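Local coordinates for peroxisomal acyl-CoA oxidase 1A (Solanum lycopersicum, PDB 2FON), which binds FAD and probably catalyses the flavin-dependent oxidation of fatty acyl-CoA thioesters in peroxisomal beta-oxidation, at residues D409-C414 with S427-L432; L75-L80 with I244-G249; S579-H584 with A610-L615; Y302-I307 with G398-T403; M40-A45 with H49-T54. All blocks are in the same frame, centred on the assembly; numbering follows the deposited sequence.

Interaction 1 (D409-C414 with S427-L432)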
# COMPACT_ATOMS: atom_id res chain seq x y z
N ASP B 409 -3.01 -3.65 4.48
CA ASP B 409 -3.29 -4.12 3.16
C ASP B 409 -4.71 -3.87 2.70
O ASP B 409 -4.91 -3.58 1.55
CB ASP B 409 -3.09 -5.60 3.13
CG ASP B 409 -1.65 -6.01 3.01
OD1 ASP B 409 -0.68 -5.18 2.98
OD2 ASP B 409 -1.51 -7.26 2.96
N GLY B 410 -5.68 -4.02 3.60
CA GLY B 410 -7.07 -3.76 3.30
C GLY B 410 -7.49 -2.34 2.95
O GLY B 410 -8.46 -2.10 2.17
N ILE B 411 -6.79 -1.36 3.53
CA ILE B 411 -7.14 0.02 3.26
C ILE B 411 -6.58 0.36 1.84
O ILE B 411 -7.31 0.94 1.04
CB ILE B 411 -6.59 0.98 4.36
CG1 ILE B 411 -7.21 0.66 5.70
CG2 ILE B 411 -6.78 2.46 4.02
CD1 ILE B 411 -6.38 1.24 6.82
N GLU B 412 -5.36 -0.04 1.49
CA GLU B 412 -4.90 0.14 0.10
C GLU B 412 -5.77 -0.53 -0.95
O GLU B 412 -5.95 0.00 -2.07
CB GLU B 412 -3.46 -0.33 -0.12
CG GLU B 412 -2.85 0.04 -1.52
CD GLU B 412 -3.23 1.46 -2.14
OE1 GLU B 412 -3.54 2.45 -1.41
OE2 GLU B 412 -3.21 1.56 -3.42
N GLU B 413 -6.31 -1.70 -0.59
CA GLU B 413 -7.21 -2.38 -1.44
C GLU B 413 -8.51 -1.59 -1.59
O GLU B 413 -9.10 -1.53 -2.66
CB GLU B 413 -7.48 -3.75 -0.88
CG GLU B 413 -8.24 -4.66 -1.87
CD GLU B 413 -7.45 -4.87 -3.16
OE1 GLU B 413 -6.20 -4.99 -3.02
OE2 GLU B 413 -8.04 -4.92 -4.28
N CYS B 414 -8.99 -1.00 -0.51
CA CYS B 414 -10.23 -0.27 -0.62
C CYS B 414 -10.03 0.97 -1.52
O CYS B 414 -10.91 1.36 -2.31
CB CYS B 414 -10.77 0.11 0.78
SG CYS B 414 -11.50 -1.27 1.76
N SER B 427 -11.25 11.79 -1.00
CA SER B 427 -11.91 10.50 -0.89
C SER B 427 -11.79 9.93 0.49
O SER B 427 -12.59 9.09 0.87
CB SER B 427 -11.30 9.50 -1.85
OG SER B 427 -10.02 9.15 -1.41
N GLY B 428 -10.76 10.36 1.23
CA GLY B 428 -10.56 9.89 2.59
C GLY B 428 -9.60 8.75 2.71
O GLY B 428 -8.96 8.57 3.73
N LEU B 429 -9.43 7.97 1.65
CA LEU B 429 -8.57 6.81 1.78
C LEU B 429 -7.10 7.09 1.83
O LEU B 429 -6.37 6.41 2.53
CB LEU B 429 -8.91 5.82 0.71
CG LEU B 429 -10.36 5.37 0.94
CD1 LEU B 429 -11.05 4.98 -0.37
CD2 LEU B 429 -10.26 4.20 1.86
N PRO B 430 -6.62 8.04 1.06
CA PRO B 430 -5.17 8.30 1.17
C PRO B 430 -4.71 8.63 2.63
O PRO B 430 -3.79 7.97 3.16
CB PRO B 430 -4.94 9.48 0.21
CG PRO B 430 -6.00 9.40 -0.77
CD PRO B 430 -7.24 8.84 -0.00
N GLU B 431 -5.33 9.61 3.28
CA GLU B 431 -4.98 9.85 4.67
C GLU B 431 -5.12 8.67 5.60
O GLU B 431 -4.28 8.45 6.52
CB GLU B 431 -5.84 10.92 5.32
CG GLU B 431 -4.90 11.92 5.88
CD GLU B 431 -5.50 12.86 6.83
OE1 GLU B 431 -4.71 13.45 7.60
OE2 GLU B 431 -6.72 13.03 6.82
N LEU B 432 -6.24 7.97 5.42
CA LEU B 432 -6.52 6.88 6.30
C LEU B 432 -5.43 5.81 6.22
O LEU B 432 -5.22 5.11 7.20
CB LEU B 432 -7.87 6.30 6.00
CG LEU B 432 -8.36 5.20 6.93
CD1 LEU B 432 -8.52 5.82 8.27
CD2 LEU B 432 -9.71 4.63 6.45
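Leu429 lies against Ile411 and Cys414 of the facing helix with its two methyls. CD2 is the shared one: it lies 4.3 Å from Cys414 CB and 4.5 Å from Ile411 CG2. CD1 turns instead to the backbone of the same cysteine and stops 4.1 Å from Cys414 O. What aims the isobutyl group across the gap is its first torsion (chi1 -63°), with CG anti to the carbonyl carbon. The closest pair of CA atoms, Ile411 and Leu429 at 7.1 Å, falls in this same buried half, which is sealed further by Ala318 and Ala322 of helix 297-328 and by Leu356 of helix 347-380. Both segments belong to the helical C-terminal part of the acyl-CoA oxidase fold. Here the end of the long helix 389-417 and the start of the short helix 429-436 flank a connection that carries the FAD-binding residue Gly420. Gly428 occupies the N-cap position, and its positive phi of 96° would press a CB against the carbonyl O of the preceding residue. The side nearer solvent lies one turn on, at the partly exposed Leu432, although its distances are similar. Its CG sits 4.3 Å from Ile411 CG2, while Ile411 CD1 approaches Leu432 O to 4.1 Å. Beyond it the neighbouring Glu431 points off to a salt bridge with Arg72.

Interaction 2 (L75-L80 with I244-G249)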
# COMPACT_ATOMS: atom_id res chain seq x y z
N LEU B 75 -2.88 22.60 4.61
CA LEU B 75 -2.13 23.53 5.47
C LEU B 75 -0.62 23.27 5.41
O LEU B 75 -0.18 22.12 5.40
CB LEU B 75 -2.65 23.49 6.91
CG LEU B 75 -4.10 24.03 7.13
CD1 LEU B 75 -4.63 23.69 8.53
CD2 LEU B 75 -4.27 25.50 6.86
N PRO B 76 0.20 24.34 5.34
CA PRO B 76 1.63 24.04 5.50
C PRO B 76 1.85 23.56 6.91
O PRO B 76 1.08 23.92 7.81
CB PRO B 76 2.32 25.41 5.30
CG PRO B 76 1.29 26.35 4.78
CD PRO B 76 -0.08 25.77 5.13
N ARG B 77 2.88 22.76 7.12
CA ARG B 77 3.18 22.16 8.41
C ARG B 77 3.00 23.11 9.61
O ARG B 77 2.25 22.79 10.56
CB ARG B 77 4.58 21.54 8.38
CG ARG B 77 4.92 20.69 9.57
CD ARG B 77 4.86 19.21 9.26
NE ARG B 77 4.81 18.51 10.52
CZ ARG B 77 5.86 17.96 11.10
NH1 ARG B 77 7.05 18.02 10.50
NH2 ARG B 77 5.70 17.37 12.31
N LYS B 78 3.67 24.28 9.58
CA LYS B 78 3.45 25.30 10.66
C LYS B 78 1.97 25.60 10.99
O LYS B 78 1.59 25.45 12.15
CB LYS B 78 4.32 26.63 10.47
N GLU B 79 1.11 25.96 10.02
CA GLU B 79 -0.32 26.21 10.38
C GLU B 79 -1.08 24.95 10.75
O GLU B 79 -1.96 24.96 11.58
CB GLU B 79 -1.10 26.97 9.30
CG GLU B 79 -0.73 28.45 9.13
CD GLU B 79 0.45 28.65 8.15
OE1 GLU B 79 1.41 27.81 8.14
OE2 GLU B 79 0.42 29.64 7.37
N LEU B 80 -0.73 23.85 10.10
CA LEU B 80 -1.28 22.56 10.46
C LEU B 80 -1.05 22.40 11.93
O LEU B 80 -1.97 22.15 12.67
CB LEU B 80 -0.55 21.46 9.71
CG LEU B 80 -0.99 20.03 9.99
CD1 LEU B 80 -2.39 19.76 9.44
CD2 LEU B 80 -0.02 19.11 9.36
N ILE B 244 11.44 15.72 13.62
CA ILE B 244 12.24 14.88 12.72
C ILE B 244 11.99 15.11 11.26
O ILE B 244 12.88 14.77 10.47
CB ILE B 244 12.10 13.34 12.97
CG1 ILE B 244 10.72 12.83 12.67
CG2 ILE B 244 12.42 12.98 14.34
CD1 ILE B 244 10.57 11.37 13.04
N GLY B 245 10.82 15.65 10.87
CA GLY B 245 10.51 15.82 9.47
C GLY B 245 9.14 15.40 8.97
O GLY B 245 8.34 14.89 9.69
N MET B 246 8.85 15.63 7.72
CA MET B 246 7.59 15.26 7.25
C MET B 246 7.54 13.76 7.16
O MET B 246 8.56 13.09 6.86
CB MET B 246 7.31 15.89 5.91
CG MET B 246 6.94 17.34 6.07
SD MET B 246 5.87 17.87 4.69
CE MET B 246 4.31 17.01 4.98
N LYS B 247 6.35 13.25 7.42
CA LYS B 247 6.02 11.91 7.15
C LYS B 247 5.01 11.79 6.01
O LYS B 247 4.36 12.77 5.55
CB LYS B 247 5.44 11.26 8.39
CG LYS B 247 6.21 11.47 9.70
CD LYS B 247 5.92 12.78 10.35
CE LYS B 247 5.70 12.62 11.81
NZ LYS B 247 5.63 13.96 12.50
N PHE B 248 4.84 10.54 5.63
CA PHE B 248 4.00 10.06 4.60
C PHE B 248 2.64 10.67 4.66
O PHE B 248 2.02 10.64 5.73
CB PHE B 248 3.89 8.55 4.80
CG PHE B 248 3.29 7.79 3.64
CD1 PHE B 248 2.93 6.46 3.81
CD2 PHE B 248 3.11 8.38 2.39
CE1 PHE B 248 2.39 5.74 2.77
CE2 PHE B 248 2.56 7.65 1.34
CZ PHE B 248 2.18 6.34 1.53
N GLY B 249 2.16 11.17 3.52
CA GLY B 249 0.80 11.68 3.41
C GLY B 249 0.62 13.15 3.74
O GLY B 249 1.40 13.74 4.51
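The junction between the N-terminal helical region and the middle beta region runs through Arg77, in the first turn of helix 77-97, and Gly245, Met246 and Lys247 in the loop that follows strand 239-243. Arg77 extends with CG anti to its own N (chi1 -170°) and then bends at chi2. This brings CD within 4.2 Å of Met246 CG and the guanidinium obliquely up to the loop backbone, where NH1 is 3.5 Å from Gly245 O. Lys247 arrives across it at about a right angle, and its NZ stands 3.4 Å from Arg77 NH2; both are donors, so no bond joins them. Each cation is satisfied by other groups: Lys247 NZ donates to Met256 O, while Arg77 NE donates to Asn254 O and NH1 forms salt bridges with Asp243 and with Asp655 of the second subunit. With an alanine in place of Arg77, Asp243 and Asp655 of the second subunit would probably lose this cationic mate, and Asn254 O its donor. The guanidinium thus links two regions of one chain to the neighbouring subunit, and the two aspartates probably offset the arginine's charge, while carbonyl groups take the lysine's N-H bonds.

Interaction 3 (S579-H584 with A610-L615)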
# COMPACT_ATOMS: atom_id res chain seq x y z
N SER B 579 -13.39 -17.01 6.84
CA SER B 579 -12.59 -18.19 7.00
C SER B 579 -12.45 -18.90 5.68
O SER B 579 -11.42 -19.55 5.41
CB SER B 579 -13.20 -19.08 8.06
OG SER B 579 -14.59 -19.12 7.87
N LEU B 580 -13.44 -18.77 4.82
CA LEU B 580 -13.28 -19.38 3.51
C LEU B 580 -12.48 -18.52 2.57
O LEU B 580 -11.85 -19.03 1.65
CB LEU B 580 -14.63 -19.76 2.91
CG LEU B 580 -15.32 -20.77 3.84
CD1 LEU B 580 -16.65 -21.13 3.31
CD2 LEU B 580 -14.46 -22.03 4.09
N PHE B 581 -12.43 -17.22 2.80
CA PHE B 581 -11.56 -16.39 1.96
C PHE B 581 -10.16 -16.79 2.26
O PHE B 581 -9.34 -16.91 1.36
CB PHE B 581 -11.68 -14.89 2.22
CG PHE B 581 -10.67 -14.08 1.45
CD1 PHE B 581 -9.49 -13.66 2.05
CD2 PHE B 581 -10.89 -13.78 0.11
CE1 PHE B 581 -8.53 -12.90 1.30
CE2 PHE B 581 -9.96 -12.99 -0.63
CZ PHE B 581 -8.78 -12.56 -0.03
N ILE B 582 -9.89 -16.96 3.55
CA ILE B 582 -8.58 -17.24 4.01
C ILE B 582 -8.21 -18.64 3.47
O ILE B 582 -7.10 -18.86 2.93
CB ILE B 582 -8.51 -17.16 5.55
CG1 ILE B 582 -8.75 -15.73 6.07
CG2 ILE B 582 -7.16 -17.62 6.04
CD1 ILE B 582 -7.69 -14.59 5.58
N LEU B 583 -9.16 -19.58 3.58
CA LEU B 583 -8.87 -20.94 3.17
C LEU B 583 -8.46 -20.99 1.70
O LEU B 583 -7.56 -21.73 1.35
CB LEU B 583 -10.04 -21.88 3.45
CG LEU B 583 -9.85 -23.35 3.05
CD1 LEU B 583 -10.58 -24.29 4.00
CD2 LEU B 583 -10.25 -23.61 1.58
N HIS B 584 -9.10 -20.18 0.85
CA HIS B 584 -8.75 -20.15 -0.59
C HIS B 584 -7.38 -19.46 -0.82
O HIS B 584 -6.60 -19.91 -1.65
CB HIS B 584 -9.86 -19.47 -1.40
CG HIS B 584 -9.60 -19.41 -2.87
ND1 HIS B 584 -9.96 -20.43 -3.73
CD2 HIS B 584 -9.05 -18.43 -3.64
CE1 HIS B 584 -9.63 -20.10 -4.97
NE2 HIS B 584 -9.08 -18.89 -4.95
N ALA B 610 -21.30 -18.40 -3.24
CA ALA B 610 -22.65 -18.35 -2.66
C ALA B 610 -22.74 -17.27 -1.58
O ALA B 610 -23.69 -16.47 -1.58
CB ALA B 610 -23.04 -19.73 -2.09
N LEU B 611 -21.74 -17.21 -0.70
CA LEU B 611 -21.80 -16.29 0.43
C LEU B 611 -21.76 -14.83 -0.03
O LEU B 611 -22.52 -14.00 0.47
CB LEU B 611 -20.73 -16.60 1.46
CG LEU B 611 -20.94 -17.85 2.30
CD1 LEU B 611 -19.75 -18.03 3.23
CD2 LEU B 611 -22.26 -17.86 3.09
N TYR B 612 -20.90 -14.53 -1.00
CA TYR B 612 -20.87 -13.23 -1.62
C TYR B 612 -22.29 -12.85 -2.10
O TYR B 612 -22.78 -11.76 -1.82
CB TYR B 612 -19.85 -13.19 -2.77
CG TYR B 612 -18.37 -13.28 -2.42
CD1 TYR B 612 -17.47 -13.76 -3.35
CD2 TYR B 612 -17.86 -12.86 -1.20
CE1 TYR B 612 -16.11 -13.86 -3.09
CE2 TYR B 612 -16.48 -12.96 -0.91
CZ TYR B 612 -15.61 -13.48 -1.89
OH TYR B 612 -14.23 -13.58 -1.68
N SER B 613 -22.96 -13.74 -2.81
CA SER B 613 -24.30 -13.45 -3.34
C SER B 613 -25.33 -13.13 -2.27
O SER B 613 -26.21 -12.33 -2.50
CB SER B 613 -24.84 -14.60 -4.18
OG SER B 613 -24.13 -14.68 -5.39
N GLN B 614 -25.22 -13.77 -1.11
CA GLN B 614 -26.13 -13.45 -0.01
C GLN B 614 -25.69 -12.19 0.72
O GLN B 614 -26.52 -11.37 1.06
CB GLN B 614 -26.39 -14.63 0.94
CG GLN B 614 -25.43 -15.81 0.83
CD GLN B 614 -26.01 -17.12 1.45
OE1 GLN B 614 -26.33 -17.20 2.67
NE2 GLN B 614 -26.13 -18.15 0.61
N LEU B 615 -24.40 -12.00 0.95
CA LEU B 615 -23.98 -10.76 1.57
C LEU B 615 -24.51 -9.59 0.76
O LEU B 615 -25.19 -8.76 1.33
CB LEU B 615 -22.46 -10.66 1.75
CG LEU B 615 -22.05 -9.56 2.74
CD1 LEU B 615 -22.49 -9.87 4.14
CD2 LEU B 615 -20.60 -9.39 2.81
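Leu580 and Leu611 supply the apolar part of the contact, methyl to methyl: their CD1 atoms are 4.4 Å apart. Each CB leans toward the opposite helix and each chain then runs out extended at chi2, which lets the two side chains bridge backbones whose closest CA atoms, those of these same leucines, are 9.6 Å apart. The second kind of contact is between a hydroxyl and a ring. Tyr612 reaches over with its phenol, and OH comes to the rim of Phe581, near the plane of that ring and 3.8 Å from CD2. An approach at the edge excludes a hydroxyl lying over the aromatic face. CG anti to the backbone N (chi1 174°) sends the Phe581 ring toward Tyr612, whose own CG is anti to the carbonyl carbon (chi1 -68°). The phenol's polar need is met by a third residue: Tyr612 OH is hydrogen-bonded to Asn351 OD1, and Phe581 packs on that same asparagine. No hydrogen bond joins the two segments, and only 92 Å² is buried between them. Both helices belong to the C-terminal helical region of the acyl-CoA oxidase family, and the Phe581 side chain is about 7 Å from that of the FAD-binding Arg352. Helices 567-585 and 598-615 continue the contact through Leu580 on Leu608 and Leu611 on Ile577, and helix 347-380 closes the aromatic end with Asn351, Pro355 and Gln350.

Interaction 4 (Y302-I307 with G398-T403)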
# COMPACT_ATOMS: atom_id res chain seq x y z
N TYR B 302 -3.15 -5.19 27.53
CA TYR B 302 -3.99 -4.01 27.41
C TYR B 302 -3.64 -3.25 26.15
O TYR B 302 -4.51 -2.95 25.32
CB TYR B 302 -3.83 -3.10 28.64
CG TYR B 302 -4.75 -1.90 28.62
CD1 TYR B 302 -5.98 -1.91 29.29
CD2 TYR B 302 -4.39 -0.75 27.90
CE1 TYR B 302 -6.83 -0.80 29.26
CE2 TYR B 302 -5.23 0.36 27.84
CZ TYR B 302 -6.45 0.34 28.53
OH TYR B 302 -7.25 1.48 28.45
N VAL B 303 -2.36 -2.94 25.98
CA VAL B 303 -1.97 -2.18 24.83
C VAL B 303 -2.26 -2.94 23.54
O VAL B 303 -2.95 -2.42 22.65
CB VAL B 303 -0.51 -1.77 24.87
CG1 VAL B 303 -0.22 -0.84 23.68
CG2 VAL B 303 -0.17 -1.07 26.19
N ARG B 304 -1.76 -4.16 23.42
CA ARG B 304 -2.04 -4.92 22.22
C ARG B 304 -3.55 -4.93 21.93
O ARG B 304 -3.97 -4.71 20.80
CB ARG B 304 -1.51 -6.35 22.33
CG ARG B 304 -0.06 -6.51 22.73
CD ARG B 304 0.86 -6.04 21.66
NE ARG B 304 2.27 -6.39 21.88
CZ ARG B 304 2.72 -7.54 22.38
NH1 ARG B 304 1.86 -8.52 22.73
NH2 ARG B 304 4.04 -7.73 22.51
N GLN B 305 -4.37 -5.19 22.95
CA GLN B 305 -5.82 -5.23 22.78
C GLN B 305 -6.26 -3.95 22.09
O GLN B 305 -6.94 -3.96 21.08
CB GLN B 305 -6.52 -5.38 24.14
CG GLN B 305 -8.06 -5.49 24.08
CD GLN B 305 -8.75 -4.13 23.94
OE1 GLN B 305 -8.30 -3.12 24.53
NE2 GLN B 305 -9.84 -4.09 23.16
N SER B 306 -5.83 -2.84 22.67
CA SER B 306 -6.17 -1.53 22.20
C SER B 306 -5.78 -1.35 20.74
O SER B 306 -6.54 -0.78 19.95
CB SER B 306 -5.48 -0.51 23.09
OG SER B 306 -5.50 0.75 22.48
N ILE B 307 -4.61 -1.84 20.36
CA ILE B 307 -4.19 -1.77 18.97
C ILE B 307 -5.05 -2.66 18.03
O ILE B 307 -5.35 -2.29 16.89
CB ILE B 307 -2.67 -2.07 18.83
CG1 ILE B 307 -1.87 -0.87 19.30
CG2 ILE B 307 -2.31 -2.36 17.39
CD1 ILE B 307 -0.43 -1.18 19.88
N GLY B 398 0.82 -12.16 18.12
CA GLY B 398 0.36 -12.74 16.88
C GLY B 398 -0.84 -12.03 16.37
O GLY B 398 -0.91 -11.73 15.17
N LEU B 399 -1.78 -11.74 17.26
CA LEU B 399 -2.96 -11.02 16.86
C LEU B 399 -2.72 -9.56 16.43
O LEU B 399 -3.37 -9.06 15.46
CB LEU B 399 -4.01 -11.09 17.95
CG LEU B 399 -4.65 -12.47 18.00
CD1 LEU B 399 -5.77 -12.50 18.96
CD2 LEU B 399 -5.17 -12.88 16.65
N LYS B 400 -1.82 -8.87 17.14
CA LYS B 400 -1.48 -7.49 16.75
C LYS B 400 -0.91 -7.52 15.35
O LYS B 400 -1.32 -6.76 14.47
CB LYS B 400 -0.44 -6.91 17.71
CG LYS B 400 -0.07 -5.43 17.60
CD LYS B 400 0.83 -5.20 16.40
CE LYS B 400 1.72 -3.94 16.52
NZ LYS B 400 2.64 -3.83 15.29
N SER B 401 0.05 -8.41 15.13
CA SER B 401 0.69 -8.55 13.81
C SER B 401 -0.31 -8.88 12.70
O SER B 401 -0.36 -8.23 11.68
CB SER B 401 1.69 -9.68 13.87
OG SER B 401 2.47 -9.66 12.71
N LEU B 402 -1.11 -9.91 12.95
CA LEU B 402 -2.02 -10.38 11.95
C LEU B 402 -2.91 -9.24 11.54
O LEU B 402 -3.01 -8.95 10.31
CB LEU B 402 -2.89 -11.46 12.50
CG LEU B 402 -3.51 -12.11 11.29
CD1 LEU B 402 -2.43 -12.87 10.55
CD2 LEU B 402 -4.63 -13.00 11.72
N THR B 403 -3.53 -8.60 12.54
CA THR B 403 -4.58 -7.65 12.23
C THR B 403 -4.04 -6.36 11.67
O THR B 403 -4.67 -5.77 10.77
CB THR B 403 -5.50 -7.33 13.39
OG1 THR B 403 -4.72 -6.76 14.42
CG2 THR B 403 -6.27 -8.58 13.93
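Ile307 lays its CG2 methyl against the aliphatic stem of Lys400, 3.8 Å from CG. From one turn earlier on the same helix, Arg304 adds CD at 4.2 Å from that same Lys400 CG, and this one methylene is therefore touched by two side chains of helix 297-328. The helices come near here, with 6.1 Å between the CA atoms of Arg304 and Lys400. Lys400 starts out toward the neighbour, its CG anti to the backbone N (chi1 -172°), but a bend at chi2 (-76°) carries the ammonium away from the interface. There NZ is held by Gly444 O and Ala439 O, in the connection between helices 429-436 and 446-462, and by the side-chain OD1 of Asn446, so the lysine offers its carbon stem to packing and its charge to these oxygens. Within helix 389-417, one turn on from Lys400, Thr403 OG1 donates to Leu399 O at 2.9 Å with a C=O...donor angle of 147°. Thr403 N reaches this oxygen too, from the opposite face of the carbonyl plane, and the OG1 bond holds the threonine side chain against its own helix. Such packing of long helices belongs to the helical C-terminal region of the acyl-CoA dehydrogenase-like fold. Here it adjoins the active site: Ile307 lies about 4 Å, side chain to side chain, from Glu443, the predicted proton acceptor, and Lys400 about 6 Å from the FAD-binding Thr441.

Interaction 5 (M40-A45 with H49-T54)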
# COMPACT_ATOMS: atom_id res chain seq x y z
N MET B 40 -27.55 -4.24 15.01
CA MET B 40 -26.18 -4.40 14.53
C MET B 40 -25.25 -3.31 15.06
O MET B 40 -24.13 -3.60 15.50
CB MET B 40 -26.09 -4.47 13.03
CG MET B 40 -24.73 -5.07 12.62
SD MET B 40 -24.59 -6.84 12.86
CE MET B 40 -25.65 -7.44 11.58
N LYS B 41 -25.75 -2.09 15.07
CA LYS B 41 -25.08 -1.03 15.69
C LYS B 41 -24.61 -1.49 17.05
O LYS B 41 -23.40 -1.38 17.37
CB LYS B 41 -25.98 0.18 15.77
CG LYS B 41 -26.52 0.67 14.41
CD LYS B 41 -26.63 2.18 14.39
CE LYS B 41 -27.04 2.76 13.03
NZ LYS B 41 -27.41 4.20 13.18
N ILE B 42 -25.52 -2.03 17.87
CA ILE B 42 -25.15 -2.44 19.24
C ILE B 42 -24.09 -3.54 19.17
O ILE B 42 -23.13 -3.51 19.92
CB ILE B 42 -26.39 -2.82 20.16
CG1 ILE B 42 -27.04 -1.58 20.74
CG2 ILE B 42 -25.99 -3.58 21.38
CD1 ILE B 42 -28.50 -1.36 20.32
N VAL B 43 -24.21 -4.48 18.26
CA VAL B 43 -23.16 -5.50 18.23
C VAL B 43 -21.76 -4.92 17.94
O VAL B 43 -20.77 -5.24 18.61
CB VAL B 43 -23.44 -6.61 17.22
CG1 VAL B 43 -22.31 -7.66 17.28
CG2 VAL B 43 -24.78 -7.24 17.52
N TRP B 44 -21.69 -4.04 16.95
CA TRP B 44 -20.44 -3.41 16.62
C TRP B 44 -19.92 -2.64 17.81
O TRP B 44 -18.75 -2.79 18.17
CB TRP B 44 -20.61 -2.46 15.45
CG TRP B 44 -19.33 -1.89 15.10
CD1 TRP B 44 -18.85 -0.65 15.45
CD2 TRP B 44 -18.29 -2.56 14.41
NE1 TRP B 44 -17.57 -0.52 15.00
CE2 TRP B 44 -17.20 -1.67 14.33
CE3 TRP B 44 -18.19 -3.82 13.82
CZ2 TRP B 44 -16.00 -1.99 13.69
CZ3 TRP B 44 -16.98 -4.16 13.18
CH2 TRP B 44 -15.90 -3.24 13.13
N ALA B 45 -20.77 -1.82 18.41
CA ALA B 45 -20.29 -1.04 19.53
C ALA B 45 -19.78 -1.92 20.68
O ALA B 45 -18.87 -1.46 21.40
CB ALA B 45 -21.29 -0.08 20.00
N HIS B 49 -24.29 0.28 26.66
CA HIS B 49 -23.51 1.29 27.28
C HIS B 49 -22.54 1.85 26.23
O HIS B 49 -22.54 3.05 25.99
CB HIS B 49 -22.78 0.73 28.50
CG HIS B 49 -22.10 1.79 29.30
ND1 HIS B 49 -20.74 2.04 29.21
CD2 HIS B 49 -22.59 2.70 30.17
CE1 HIS B 49 -20.42 3.04 30.02
NE2 HIS B 49 -21.53 3.47 30.60
N ASP B 50 -21.79 0.98 25.55
CA ASP B 50 -20.75 1.44 24.63
C ASP B 50 -21.34 2.30 23.52
O ASP B 50 -20.82 3.38 23.17
CB ASP B 50 -20.02 0.25 23.99
CG ASP B 50 -19.10 -0.50 24.99
OD1 ASP B 50 -19.23 -1.75 25.05
OD2 ASP B 50 -18.24 0.13 25.67
N PHE B 51 -22.42 1.78 22.96
CA PHE B 51 -23.08 2.45 21.86
C PHE B 51 -23.63 3.82 22.25
O PHE B 51 -23.42 4.79 21.51
CB PHE B 51 -24.21 1.60 21.32
CG PHE B 51 -24.98 2.28 20.25
CD1 PHE B 51 -24.40 2.46 19.01
CD2 PHE B 51 -26.27 2.78 20.51
CE1 PHE B 51 -25.09 3.10 18.03
CE2 PHE B 51 -26.99 3.45 19.55
CZ PHE B 51 -26.42 3.62 18.30
N GLU B 52 -24.35 3.89 23.37
CA GLU B 52 -24.82 5.13 23.92
C GLU B 52 -23.69 6.18 24.01
O GLU B 52 -23.90 7.36 23.71
CB GLU B 52 -25.40 4.89 25.32
CG GLU B 52 -26.40 5.94 25.82
CD GLU B 52 -25.78 7.29 26.27
OE1 GLU B 52 -24.57 7.38 26.65
OE2 GLU B 52 -26.54 8.29 26.25
N LEU B 53 -22.51 5.73 24.42
CA LEU B 53 -21.37 6.60 24.67
C LEU B 53 -20.69 6.96 23.36
O LEU B 53 -20.36 8.12 23.12
CB LEU B 53 -20.39 5.89 25.59
CG LEU B 53 -19.19 6.64 26.17
CD1 LEU B 53 -18.95 6.16 27.60
CD2 LEU B 53 -17.89 6.46 25.31
N THR B 54 -20.48 5.97 22.50
CA THR B 54 -19.97 6.30 21.20
C THR B 54 -20.92 7.29 20.53
O THR B 54 -20.49 8.34 20.05
CB THR B 54 -19.76 5.06 20.32
OG1 THR B 54 -18.92 4.14 21.01
CG2 THR B 54 -19.11 5.44 19.01
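Phe51 reaches from helix 48-62 to Ala45, Ile42 and Lys41, beginning at CB, which touches Ala45 CB at 3.6 Å and has Ile42 CG1 at 4.3 Å. In the ring, CD1 is next, 4.1 Å from Ala45 CB, and that methyl sits at the ring edge, near the ring plane. Further out, CE1 meets Lys41 CB at 3.8 Å. Finally CZ, at the tip, has Lys41 CD 4.2 Å away, so the lysine stem crosses the outer end of the ring obliquely. CG anti to the backbone N (chi1 176°) directs the ring toward Lys41. Next to it, Asp50 sets its CB 3.3 Å from Ala45 O, over the last turn of the first helix. Helices 37-45 and 48-62 are joined by a very short link, and the axes of segments 40-45 and 49-54 make an angle of 95° and approach to 8.4 Å, the arrangement of an alpha-alpha corner. A serine in place of Phe51 would probably leave the Lys41 stem without the ring it packs on and open a gap at the corner. No hydrogen bond crosses between the segments, and Lys41 NZ goes on to Asn627 OD1. The contact is thus held by carbon packing: the small Ala45 admits Phe51 closely, while Lys41 contributes methylenes and sends its charge to another part of the fold.

In the fold
Along the chain the five contacts come in series, none nested in or crossing another. Interaction 5 closes first, across the short link between consecutive N-terminal helices. Interaction 2 spans the widest interval, 75-80 to 244-249, tying the N-terminal helical region to the middle beta region near the second subunit. Interaction 4 then brings helix 389-417 back against helix 297-328, and interaction 1 uses the later part of helix 389-417 to close the short connection to helix 429-436; their centres are 20 Å apart. Interaction 3 closes last, pairing two helices of the C-terminal region. Interactions 2 and 3 are farthest apart, with centres 41 Å distant.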